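Local coordinates for tRNA (guanine-N(1)-)-methyltransferase (Aquifex aeolicus, PDB 1OY5), which probably methylates N1 of guanosine-37 in various tRNAs, with S-adenosyl-L-methionine as the methyl donor, at residues A[68-73]-A[122-127]; A[6-11]-A[110-115]; A[34-39]-A[155-160]. All coordinates share one frame; numbering follows the deposited sequence.

Contact 1 (A[68-73]-A[122-127])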
# COMPACT_ATOMS: atom_id res chain seq x y z
N GLU A 68 19.20 16.77 7.62
CA GLU A 68 19.79 16.56 8.95
C GLU A 68 19.15 15.45 9.74
O GLU A 68 19.82 14.56 10.20
CB GLU A 68 19.77 17.84 9.77
CG GLU A 68 20.49 18.99 9.11
CD GLU A 68 19.57 19.90 8.33
OE1 GLU A 68 19.52 21.09 8.64
OE2 GLU A 68 18.90 19.41 7.42
N PRO A 69 17.83 15.53 9.93
CA PRO A 69 17.12 14.60 10.81
C PRO A 69 17.20 13.17 10.32
O PRO A 69 17.36 12.23 11.12
CB PRO A 69 15.69 15.14 10.81
CG PRO A 69 15.81 16.51 10.34
CD PRO A 69 16.94 16.55 9.37
N ILE A 70 17.09 12.99 9.02
CA ILE A 70 17.25 11.65 8.44
C ILE A 70 18.69 11.14 8.62
O ILE A 70 18.90 9.97 8.91
CB ILE A 70 16.84 11.65 6.98
CG1 ILE A 70 15.33 11.86 6.87
CG2 ILE A 70 17.27 10.35 6.28
CD1 ILE A 70 14.90 12.05 5.46
N TYR A 71 19.68 11.99 8.46
CA TYR A 71 21.09 11.56 8.62
C TYR A 71 21.37 11.22 10.09
O TYR A 71 22.02 10.24 10.42
CB TYR A 71 22.05 12.63 8.11
CG TYR A 71 22.53 12.35 6.71
CD1 TYR A 71 23.52 11.40 6.47
CD2 TYR A 71 22.00 13.03 5.63
CE1 TYR A 71 23.96 11.14 5.18
CE2 TYR A 71 22.44 12.78 4.34
CZ TYR A 71 23.43 11.84 4.13
OH TYR A 71 23.85 11.59 2.86
N GLU A 72 20.86 12.07 10.97
CA GLU A 72 20.93 11.83 12.41
C GLU A 72 20.24 10.48 12.76
O GLU A 72 20.78 9.66 13.47
CB GLU A 72 20.20 12.98 13.11
CG GLU A 72 20.92 13.64 14.25
CD GLU A 72 22.30 14.09 13.89
OE1 GLU A 72 22.43 15.20 13.33
OE2 GLU A 72 23.26 13.33 14.18
N ALA A 73 19.05 10.25 12.24
CA ALA A 73 18.36 9.01 12.53
C ALA A 73 19.17 7.78 12.04
O ALA A 73 19.25 6.75 12.73
CB ALA A 73 17.00 9.02 11.91
N GLU A 122 17.68 15.53 -1.95
CA GLU A 122 18.48 14.54 -2.67
C GLU A 122 19.70 14.03 -1.92
O GLU A 122 20.07 12.88 -2.09
CB GLU A 122 18.95 15.10 -4.02
CG GLU A 122 18.00 14.80 -5.16
CD GLU A 122 18.00 13.34 -5.53
OE1 GLU A 122 19.03 12.92 -6.05
OE2 GLU A 122 16.98 12.63 -5.28
N ARG A 123 20.34 14.87 -1.12
CA ARG A 123 21.57 14.47 -0.45
C ARG A 123 21.41 13.24 0.47
O ARG A 123 22.38 12.65 0.96
CB ARG A 123 22.14 15.66 0.31
CG ARG A 123 22.61 16.79 -0.58
CD ARG A 123 22.77 18.12 0.14
NE ARG A 123 21.48 18.68 0.56
CZ ARG A 123 21.33 19.80 1.28
NH1 ARG A 123 22.38 20.50 1.67
NH2 ARG A 123 20.12 20.22 1.60
N VAL A 124 20.16 12.87 0.72
CA VAL A 124 19.89 11.72 1.54
C VAL A 124 20.22 10.48 0.75
O VAL A 124 20.58 9.44 1.32
CB VAL A 124 18.42 11.69 1.93
CG1 VAL A 124 18.01 10.35 2.44
CG2 VAL A 124 18.16 12.77 2.97
N LYS A 125 20.10 10.62 -0.57
CA LYS A 125 20.33 9.52 -1.49
C LYS A 125 21.70 8.87 -1.36
O LYS A 125 21.85 7.74 -1.76
CB LYS A 125 20.12 10.00 -2.93
CG LYS A 125 18.67 10.32 -3.29
CD LYS A 125 17.75 9.14 -3.04
CE LYS A 125 16.46 9.27 -3.85
NZ LYS A 125 15.84 10.60 -3.82
N LYS A 126 22.67 9.54 -0.79
CA LYS A 126 23.99 8.96 -0.63
C LYS A 126 24.02 7.77 0.31
O LYS A 126 24.95 6.99 0.27
CB LYS A 126 24.99 10.01 -0.15
CG LYS A 126 25.09 11.22 -1.05
CD LYS A 126 25.68 10.90 -2.41
CE LYS A 126 24.63 10.53 -3.46
NZ LYS A 126 23.79 11.69 -3.93
N ILE A 127 23.04 7.64 1.18
CA ILE A 127 23.02 6.51 2.09
C ILE A 127 21.84 5.64 1.80
O ILE A 127 21.53 4.79 2.62
CB ILE A 127 22.92 6.97 3.56
CG1 ILE A 127 21.56 7.66 3.80
CG2 ILE A 127 24.11 7.82 3.91
CD1 ILE A 127 21.30 8.14 5.18

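Contact 2 (A[6-11]-A[110-115])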
# COMPACT_ATOMS: atom_id res chain seq x y z
N LEU A 6 14.89 -10.59 12.01
CA LEU A 6 14.99 -9.46 11.05
C LEU A 6 14.46 -8.15 11.66
O LEU A 6 13.35 -8.08 12.15
CB LEU A 6 14.26 -9.77 9.75
CG LEU A 6 14.00 -8.63 8.76
CD1 LEU A 6 15.22 -7.97 8.38
CD2 LEU A 6 13.36 -9.16 7.51
N ARG A 7 15.28 -7.11 11.67
CA ARG A 7 14.89 -5.84 12.28
C ARG A 7 14.62 -4.71 11.25
O ARG A 7 15.43 -4.47 10.35
CB ARG A 7 16.01 -5.37 13.21
CG ARG A 7 16.25 -6.21 14.42
CD ARG A 7 17.00 -5.46 15.48
NE ARG A 7 17.12 -6.18 16.74
CZ ARG A 7 17.87 -7.27 16.93
NH1 ARG A 7 18.55 -7.81 15.92
NH2 ARG A 7 17.92 -7.85 18.13
N PHE A 8 13.48 -4.04 11.40
CA PHE A 8 13.09 -2.91 10.57
C PHE A 8 13.20 -1.64 11.34
O PHE A 8 12.91 -1.59 12.55
CB PHE A 8 11.64 -3.03 10.11
CG PHE A 8 11.42 -4.00 9.00
CD1 PHE A 8 11.80 -3.70 7.69
CD2 PHE A 8 10.85 -5.25 9.26
CE1 PHE A 8 11.60 -4.63 6.66
CE2 PHE A 8 10.62 -6.17 8.21
CZ PHE A 8 11.00 -5.86 6.92
N PHE A 9 13.59 -0.57 10.64
CA PHE A 9 13.70 0.76 11.23
C PHE A 9 12.93 1.67 10.30
O PHE A 9 13.30 1.83 9.15
CB PHE A 9 15.16 1.15 11.35
CG PHE A 9 15.94 0.20 12.17
CD1 PHE A 9 15.91 0.27 13.54
CD2 PHE A 9 16.67 -0.82 11.58
CE1 PHE A 9 16.61 -0.62 14.30
CE2 PHE A 9 17.35 -1.73 12.35
CZ PHE A 9 17.31 -1.63 13.70
N VAL A 10 11.86 2.28 10.77
CA VAL A 10 11.01 3.04 9.86
C VAL A 10 11.03 4.53 10.20
O VAL A 10 10.40 4.96 11.20
CB VAL A 10 9.54 2.54 9.91
CG1 VAL A 10 8.78 3.09 8.81
CG2 VAL A 10 9.49 1.07 9.82
N LEU A 11 11.73 5.31 9.37
CA LEU A 11 11.85 6.75 9.57
C LEU A 11 10.59 7.41 9.07
O LEU A 11 10.29 7.35 7.92
CB LEU A 11 13.03 7.34 8.78
CG LEU A 11 14.43 7.34 9.38
CD1 LEU A 11 14.80 5.95 9.83
CD2 LEU A 11 15.40 7.85 8.33
N ILE A 110 16.99 -3.46 8.01
CA ILE A 110 16.42 -2.64 6.96
C ILE A 110 15.89 -1.37 7.59
O ILE A 110 15.23 -1.40 8.61
CB ILE A 110 15.32 -3.39 6.24
CG1 ILE A 110 15.89 -4.66 5.64
CG2 ILE A 110 14.76 -2.57 5.16
CD1 ILE A 110 14.90 -5.53 5.01
N MET A 111 16.26 -0.26 6.98
CA MET A 111 15.78 1.03 7.39
C MET A 111 15.00 1.53 6.20
O MET A 111 15.50 1.47 5.07
CB MET A 111 16.94 1.96 7.69
CG MET A 111 16.58 3.45 7.69
SD MET A 111 17.91 4.54 8.13
CE MET A 111 17.88 4.40 9.69
N ILE A 112 13.78 1.99 6.43
CA ILE A 112 12.92 2.50 5.38
C ILE A 112 12.64 3.95 5.68
O ILE A 112 12.07 4.28 6.71
CB ILE A 112 11.62 1.74 5.35
CG1 ILE A 112 11.86 0.26 5.11
CG2 ILE A 112 10.73 2.29 4.27
CD1 ILE A 112 10.59 -0.56 5.31
N ILE A 113 13.04 4.83 4.78
CA ILE A 113 12.84 6.25 4.94
C ILE A 113 11.52 6.58 4.27
O ILE A 113 11.43 6.42 3.07
CB ILE A 113 13.98 7.03 4.25
CG1 ILE A 113 15.33 6.66 4.85
CG2 ILE A 113 13.78 8.53 4.42
CD1 ILE A 113 16.49 7.27 4.18
N CYS A 114 10.52 7.04 5.05
CA CYS A 114 9.21 7.31 4.50
C CYS A 114 9.16 8.72 3.93
O CYS A 114 9.30 9.66 4.63
CB CYS A 114 8.12 7.10 5.55
SG CYS A 114 7.95 5.42 6.17
N GLY A 115 8.97 8.85 2.63
CA GLY A 115 8.87 10.16 2.01
C GLY A 115 7.62 10.94 2.41
O GLY A 115 6.67 10.40 3.03

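Contact 3 (A[34-39]-A[155-160])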
# COMPACT_ATOMS: atom_id res chain seq x y z
N GLY A 34 9.30 -13.66 17.54
CA GLY A 34 10.70 -13.27 17.57
C GLY A 34 11.36 -13.33 16.20
O GLY A 34 12.56 -13.29 16.12
N LYS A 35 10.58 -13.36 15.13
CA LYS A 35 11.14 -13.44 13.79
C LYS A 35 11.35 -12.06 13.25
O LYS A 35 12.11 -11.85 12.33
CB LYS A 35 10.22 -14.23 12.85
CG LYS A 35 9.88 -15.62 13.38
CD LYS A 35 11.09 -16.27 14.01
CE LYS A 35 10.85 -17.73 14.43
NZ LYS A 35 12.17 -18.46 14.42
N VAL A 36 10.64 -11.09 13.79
CA VAL A 36 10.89 -9.74 13.34
C VAL A 36 10.68 -8.76 14.45
O VAL A 36 10.02 -9.06 15.44
CB VAL A 36 10.00 -9.33 12.21
CG1 VAL A 36 10.06 -10.36 11.10
CG2 VAL A 36 8.60 -9.21 12.70
N GLU A 37 11.30 -7.61 14.24
CA GLU A 37 11.15 -6.46 15.10
C GLU A 37 11.00 -5.23 14.20
O GLU A 37 11.64 -5.09 13.17
CB GLU A 37 12.34 -6.30 16.02
CG GLU A 37 12.41 -7.32 17.14
CD GLU A 37 13.71 -7.20 17.91
OE1 GLU A 37 14.49 -6.25 17.63
OE2 GLU A 37 14.01 -8.08 18.73
N VAL A 38 10.14 -4.33 14.63
CA VAL A 38 9.76 -3.14 13.89
C VAL A 38 9.96 -1.98 14.81
O VAL A 38 9.22 -1.82 15.75
CB VAL A 38 8.25 -3.19 13.49
CG1 VAL A 38 7.81 -1.87 12.90
CG2 VAL A 38 8.01 -4.28 12.54
N TYR A 39 10.92 -1.14 14.49
CA TYR A 39 11.20 0.04 15.25
C TYR A 39 10.81 1.32 14.51
O TYR A 39 11.54 1.84 13.70
CB TYR A 39 12.69 0.13 15.56
CG TYR A 39 13.26 -0.98 16.34
CD1 TYR A 39 13.41 -0.85 17.72
CD2 TYR A 39 13.73 -2.14 15.71
CE1 TYR A 39 13.97 -1.84 18.45
CE2 TYR A 39 14.28 -3.13 16.44
CZ TYR A 39 14.40 -2.99 17.82
OH TYR A 39 14.94 -3.98 18.59
N ARG A 155 5.61 -12.12 6.09
CA ARG A 155 4.85 -13.34 5.78
C ARG A 155 5.66 -14.44 5.07
O ARG A 155 5.29 -15.61 5.16
CB ARG A 155 3.53 -13.06 5.06
CG ARG A 155 3.68 -12.51 3.66
CD ARG A 155 2.39 -12.46 2.91
NE ARG A 155 1.82 -13.79 2.73
CZ ARG A 155 2.23 -14.68 1.84
NH1 ARG A 155 3.24 -14.39 1.03
NH2 ARG A 155 1.64 -15.85 1.74
N VAL A 156 6.76 -14.09 4.39
CA VAL A 156 7.59 -15.12 3.74
C VAL A 156 8.73 -15.51 4.62
O VAL A 156 9.64 -16.21 4.19
CB VAL A 156 8.17 -14.67 2.38
CG1 VAL A 156 7.07 -14.35 1.40
CG2 VAL A 156 9.11 -13.51 2.56
N LEU A 157 8.75 -15.04 5.87
CA LEU A 157 9.82 -15.46 6.78
C LEU A 157 9.51 -16.84 7.33
O LEU A 157 8.38 -17.16 7.63
CB LEU A 157 9.96 -14.50 7.95
CG LEU A 157 10.65 -13.19 7.67
CD1 LEU A 157 10.62 -12.32 8.92
CD2 LEU A 157 12.07 -13.42 7.17
N PRO A 158 10.51 -17.68 7.44
CA PRO A 158 10.31 -19.01 7.99
C PRO A 158 9.92 -18.93 9.47
O PRO A 158 10.52 -18.17 10.22
CB PRO A 158 11.69 -19.67 7.79
CG PRO A 158 12.61 -18.60 7.70
CD PRO A 158 11.90 -17.47 7.00
N GLY A 159 8.91 -19.69 9.87
CA GLY A 159 8.44 -19.69 11.25
C GLY A 159 7.19 -18.83 11.49
O GLY A 159 6.61 -18.87 12.57
N VAL A 160 6.76 -18.07 10.48
CA VAL A 160 5.66 -17.12 10.65
C VAL A 160 4.33 -17.71 10.18
O VAL A 160 3.38 -17.85 10.96
CB VAL A 160 5.94 -15.79 9.90
CG1 VAL A 160 4.81 -14.80 10.11
CG2 VAL A 160 7.28 -15.19 10.32

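Contact 1 (A[68-73]-A[122-127])
A chi1 of -97° carries the ring of Y71 off helix 67-81 so that its far end reaches the 3-10 turn 122-126, and I127, with CG1 lodged between its own backbone N and carbonyl carbon (chi1 65°), turns a branch over that ring. Helix and turn belong to the SPOUT methyltransferase domain, the turn lying in the loop between strands 109-114 and 130-131. I127 CD1 makes a CH-pi contact over one face of the Y71 ring, 4.3 Å from its centroid, while I127 CG2 reaches Y71 CE1 at 3.6 Å. The ring's edge carries the polar link: Y71 OH donates to R123 O at 2.6 Å, with a C=O...donor angle of 157°, and the CB of K126 packs beside the hydroxyl. A phenylalanine in place of Y71 has no hydroxyl to give, and the R123 carbonyl would probably be left without this donor. The R123 side chain leads elsewhere, pairing with D121 and bonding to P185 O of the second subunit. One residue earlier on the helix, I70 meets V124 at about a right angle, and its CG2 comes within 3.9 Å of V124 CG1.

Contact 2 (A[6-11]-A[110-115])
F8 and I110, bridge partners in a parallel pair, lie side by side and point the same way, with F8 CE1 3.8 Å from I110 CD1. Strands 6-12 and 109-114 are neighbours inside the parallel sheet of the SPOUT alpha/beta fold, and the two segments run at 19° to each other. The face bearing F8, V10, I110 and I112 is covered by helix 143-155, whose V153 and I150 pack on F8 and V10. Here the F8 ring stands obliquely between two isoleucine ends, its CD1 lying 4.1 Å from I112 CD1, and V10 CG1 touches the SG of C114 at 3.6 Å.

On the face of F9, L11, M111 and I113, helix 67-81 is the cover. The pairing of L11 with I113 repeats the side-by-side arrangement, L11 CD2 resting 3.7 Å from I113 CG1. M111 approaches L11 differently: CG stands anti to the backbone N (chi1 161°) and the chain stays extended until it bends at chi3 (-80°), which lays CE against L11 CD1 at 3.5 Å. The side chains of F9 and M111 meet at their bases, CB to CB at 4.1 Å, while F9 O takes a CA-H...O contact from M111 CA.

Between the two faces, the backbones of R7, F9 and L11 alternate bonds with I110, I112 and C114. After C114 the chain passes to G115, which probably binds S-adenosyl-L-methionine. The last of the five bonds runs from C114 N to L11 O, at 2.9 Å.

Contact 3 (A[34-39]-A[155-160])
K35 and G159 hold the CA atoms that come nearest each other, 7.3 Å apart: K35 follows the Schellman motif at G34 that ends helix 25-33, and faces a turn of segment 155-160 in which G159 takes a positive phi of 100°. K35 lies along this turn. Its CG is anti to the carbonyl carbon and the chain bends at chi2 (-40°), so that its aliphatic part slides past V160 in the opposite direction: K35 CB and V160 CG2 are 4.0 Å apart. The same methyl lies equally close to K35 CG, and one branch of V160 thus rests against the first two carbons of the lysine side chain. Further out, K35 CG comes to 4.1 Å from P158 O, and K35 CE passes the CA of G159 at 4.4 Å, where a CB on the glycine would collide with it.

The contact joins strand 36-42, at the edge of the parallel SPOUT sheet beside strand 6-12, to the loop that follows helix 143-155. Helix 25-33 closes the same corner: K33 NZ bonds to the carbonyl oxygens of G159 and V160, V36 packs on A30 and I31, and V160 packs on I26. R155, at the start of segment 155-160, packs on I138 of the second subunit.

L157, whose side chain also touches S105 of helix 98-105, fits doubtfully against V36 in the model. Its CD1 branch meets the backbone of the other segment as well, lying 3.8 Å from K35 O.

Overall arrangement
From the N terminus, strand 6-12 comes first, and contact 2 closes a loop of 98 residues when strand 109-114 pairs with it within the sheet. Contact 3 opens inside that loop and closes after it, tying edge strand 36-42 to the loop after helix 143-155. Contact 1 likewise starts inside and ends outside, tying helix 67-81 to the loop after strand 109-114. Contact 2 therefore crosses both others, whereas contact 1 is nested within contact 3. In space contact 2 is the middle term: F8 N probably bonds to E37 O of contact 3, and I70 of contact 1 packs on L11 and I113. Contacts 1 and 3 do not touch, their nearest atoms being about 9 Å apart.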